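Local coordinates for protein CT296 (Chlamydia trachomatis, PDB 3QH6) that is of unknown function but structurally resembles Fe(II) 2-oxoglutarate-dependent enzymes, at residues H20-G25 / D135-G140. Residues are numbered along the deposited sequence; the frame is centred on the assembly and turned at random.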
ATOM      1  N   HIS A  20      11.651  -4.891   3.153  1.00 15.73           N
ATOM      2  CA  HIS A  20      10.726  -3.936   2.616  1.00 12.30           C
ATOM      3  C   HIS A  20      11.302  -3.534   1.267  1.00 10.68           C
ATOM      4  O   HIS A  20      12.491  -3.771   0.998  1.00 18.16           O
ATOM      5  CB  HIS A  20      10.597  -2.677   3.503  1.00 17.13           C
ATOM      6  CG  HIS A  20      11.860  -1.864   3.592  1.00 22.47           C
ATOM      7  ND1 HIS A  20      12.711  -1.923   4.681  1.00 24.99           N
ATOM      8  CD2 HIS A  20      12.421  -0.984   2.725  1.00 27.76           C
ATOM      9  CE1 HIS A  20      13.748  -1.121   4.469  1.00 22.28           C
ATOM     10  NE2 HIS A  20      13.589  -0.533   3.297  1.00 26.49           N
ATOM     11  N   ILE A  21      10.471  -2.922   0.466  1.00 13.91           N
ATOM     12  CA  ILE A  21      10.963  -2.272  -0.766  1.00 15.21           C
ATOM     13  C   ILE A  21      10.013  -1.148  -1.124  1.00 18.32           C
ATOM     14  O   ILE A  21       8.776  -1.306  -1.090  1.00 20.76           O
ATOM     15  CB  ILE A  21      11.102  -3.296  -1.927  1.00 16.66           C
ATOM     16  CG1 ILE A  21      11.601  -2.608  -3.191  1.00 20.13           C
ATOM     17  CG2 ILE A  21       9.773  -4.021  -2.217  1.00 15.66           C
ATOM     18  CD1 ILE A  21      12.079  -3.597  -4.305  1.00 23.93           C
ATOM     19  N   LEU A  22      10.584  -0.005  -1.481  1.00 19.61           N
ATOM     20  CA  LEU A  22       9.818   1.190  -1.830  1.00 16.62           C
ATOM     21  C   LEU A  22       9.804   1.393  -3.330  1.00 17.54           C
ATOM     22  O   LEU A  22      10.872   1.383  -3.944  1.00 23.18           O
ATOM     23  CB  LEU A  22      10.529   2.407  -1.178  1.00 18.58           C
ATOM     24  CG  LEU A  22       9.945   3.780  -1.551  1.00 19.33           C
ATOM     25  CD1 LEU A  22       8.484   3.878  -1.151  1.00 25.05           C
ATOM     26  CD2 LEU A  22      10.735   4.925  -0.896  1.00 26.50           C
ATOM     27  N   PHE A  23       8.623   1.602  -3.924  1.00 18.90           N
ATOM     28  CA  PHE A  23       8.503   1.839  -5.383  1.00 17.34           C
ATOM     29  C   PHE A  23       7.918   3.196  -5.676  1.00 28.56           C
ATOM     30  O   PHE A  23       6.838   3.532  -5.176  1.00 22.92           O
ATOM     31  CB  PHE A  23       7.548   0.805  -6.041  1.00 17.98           C
ATOM     32  CG  PHE A  23       8.135  -0.568  -6.185  1.00 21.16           C
ATOM     33  CD1 PHE A  23       7.820  -1.575  -5.302  1.00 17.04           C
ATOM     34  CD2 PHE A  23       8.990  -0.855  -7.228  1.00 19.35           C
ATOM     35  CE1 PHE A  23       8.371  -2.837  -5.436  1.00 25.22           C
ATOM     36  CE2 PHE A  23       9.529  -2.112  -7.349  1.00 19.61           C
ATOM     37  CZ  PHE A  23       9.217  -3.092  -6.475  1.00 19.10           C
ATOM     38  N   GLU A  24       8.587   3.956  -6.539  1.00 20.55           N
ATOM     39  CA  GLU A  24       7.987   5.146  -7.116  1.00 24.38           C
ATOM     40  C   GLU A  24       6.948   4.738  -8.151  1.00 29.15           C
ATOM     41  O   GLU A  24       7.163   3.789  -8.901  1.00 30.22           O
ATOM     42  CB  GLU A  24       9.061   6.008  -7.806  1.00 26.11           C
ATOM     43  CG  GLU A  24       8.499   7.310  -8.364  1.00 41.33           C
ATOM     44  CD  GLU A  24       9.554   8.212  -9.008  1.00 50.88           C
ATOM     45  OE1 GLU A  24      10.762   7.868  -8.970  1.00 44.91           O
ATOM     46  OE2 GLU A  24       9.151   9.271  -9.546  1.00 56.80           O
ATOM     47  N   GLY A  25       5.846   5.475  -8.202  1.00 27.24           N
ATOM     48  CA  GLY A  25       4.806   5.262  -9.206  1.00 34.58           C
ATOM     49  C   GLY A  25       4.178   3.874  -9.190  1.00 27.49           C
ATOM     50  O   GLY A  25       3.912   3.284 -10.235  1.00 28.99           O
ATOM     51  N   ASP A 135      12.755   5.647   8.693  1.00 44.06           N
ATOM     52  CA  ASP A 135      13.713   6.255   7.779  1.00 50.22           C
ATOM     53  C   ASP A 135      13.729   5.585   6.407  1.00 46.57           C
ATOM     54  O   ASP A 135      14.790   5.427   5.807  1.00 54.29           O
ATOM     55  CB  ASP A 135      15.122   6.233   8.384  1.00 58.58           C
ATOM     56  N   VAL A 136      12.556   5.181   5.920  1.00 36.77           N
ATOM     57  CA  VAL A 136      12.428   4.681   4.551  1.00 31.20           C
ATOM     58  C   VAL A 136      11.449   5.565   3.765  1.00 31.06           C
ATOM     59  O   VAL A 136      11.732   5.956   2.634  1.00 29.54           O
ATOM     60  CB  VAL A 136      11.990   3.184   4.508  1.00 27.99           C
ATOM     61  CG1 VAL A 136      11.701   2.742   3.084  1.00 32.24           C
ATOM     62  CG2 VAL A 136      13.068   2.294   5.117  1.00 34.11           C
ATOM     63  N   PHE A 137      10.293   5.883   4.358  1.00 24.19           N
ATOM     64  CA  PHE A 137       9.293   6.683   3.648  1.00 27.49           C
ATOM     65  C   PHE A 137       8.435   7.533   4.577  1.00 27.17           C
ATOM     66  O   PHE A 137       7.972   7.072   5.628  1.00 28.27           O
ATOM     67  CB  PHE A 137       8.369   5.776   2.808  1.00 28.18           C
ATOM     68  CG  PHE A 137       7.351   6.550   1.996  1.00 26.91           C
ATOM     69  CD1 PHE A 137       7.729   7.217   0.843  1.00 30.27           C
ATOM     70  CD2 PHE A 137       6.022   6.624   2.398  1.00 28.53           C
ATOM     71  CE1 PHE A 137       6.793   7.953   0.101  1.00 26.10           C
ATOM     72  CE2 PHE A 137       5.078   7.365   1.665  1.00 32.52           C
ATOM     73  CZ  PHE A 137       5.473   8.027   0.507  1.00 35.40           C
ATOM     74  N   ASP A 138       8.193   8.761   4.160  1.00 32.34           N
ATOM     75  CA  ASP A 138       7.298   9.638   4.893  1.00 33.93           C
ATOM     76  C   ASP A 138       6.716  10.689   3.950  1.00 28.47           C
ATOM     77  O   ASP A 138       7.235  10.908   2.843  1.00 31.08           O
ATOM     78  CB  ASP A 138       8.034  10.304   6.059  1.00 45.55           C
ATOM     79  CG  ASP A 138       7.137  10.518   7.280  1.00 55.54           C
ATOM     80  OD1 ASP A 138       5.895  10.576   7.124  1.00 50.66           O
ATOM     81  OD2 ASP A 138       7.675  10.625   8.404  1.00 55.76           O
ATOM     82  N   TRP A 139       5.637  11.330   4.394  1.00 33.82           N
ATOM     83  CA  TRP A 139       4.899  12.304   3.589  1.00 40.09           C
ATOM     84  C   TRP A 139       4.586  13.553   4.422  1.00 41.19           C
ATOM     85  O   TRP A 139       4.586  13.497   5.643  1.00 46.09           O
ATOM     86  CB  TRP A 139       3.607  11.662   3.058  1.00 31.08           C
ATOM     87  CG  TRP A 139       2.679  11.087   4.143  1.00 36.44           C
ATOM     88  CD1 TRP A 139       1.593  11.703   4.699  1.00 36.72           C
ATOM     89  CD2 TRP A 139       2.756   9.783   4.760  1.00 30.11           C
ATOM     90  NE1 TRP A 139       1.000  10.875   5.631  1.00 32.81           N
ATOM     91  CE2 TRP A 139       1.693   9.694   5.684  1.00 26.34           C
ATOM     92  CE3 TRP A 139       3.628   8.692   4.624  1.00 33.23           C
ATOM     93  CZ2 TRP A 139       1.475   8.556   6.476  1.00 24.45           C
ATOM     94  CZ3 TRP A 139       3.412   7.559   5.419  1.00 34.38           C
ATOM     95  CH2 TRP A 139       2.342   7.504   6.326  1.00 26.10           C
ATOM     96  N   GLY A 140       4.319  14.671   3.757  1.00 43.39           N
ATOM     97  CA  GLY A 140       4.122  15.946   4.428  1.00 44.36           C
ATOM     98  C   GLY A 140       2.856  15.984   5.253  1.00 43.44           C
ATOM     99  O   GLY A 140       1.946  15.191   5.035  1.00 37.71           O
TER
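Leu22 of strand 20-23 reaches across to the loop residues Val136 and Phe137, and each of its outer carbons has a partner there. At the root, Leu22 CB points toward the loop and lies 4.4 Å from Val136 CG1, a loose apolar approach. CG stands anti to the backbone N (chi1 174°), beside the carbonyl carbon, and from there the two methyls meet Phe137 and Val136. CD1 comes 4.0 Å from Phe137 CD1, while CD2 sits 3.8 Å from Val136 O, a van der Waals contact of a methyl with a backbone carbonyl oxygen. The leucine and phenylalanine side chains run at about a right angle to each other. Strand 20-23 is an outermost strand of the five-stranded antiparallel sheet, hydrogen-bonded through Ile21 and Phe23 to strand 125-128; segment 135-140 belongs to the connection from strand 125-128 to strand 145-151 and packs Val136, Phe137 and Trp139 against the sheet, in a chain of a cupin-clan family. Two residues before Leu22 on the strand, the His20 imidazole meets the two methyls of the same Val136 at a slant: His20 NE2 is 3.4 Å from Val136 CG2, and His20 CE1 touches that methyl as well. Leu126 of the adjoining strand touches both His20 and Val136. Phe137 is buried, its side chain resting on Leu114 and Cys116 of strand 111-116, and its carbonyl oxygen is hydrogen-bonded to the hydroxyl of Tyr132.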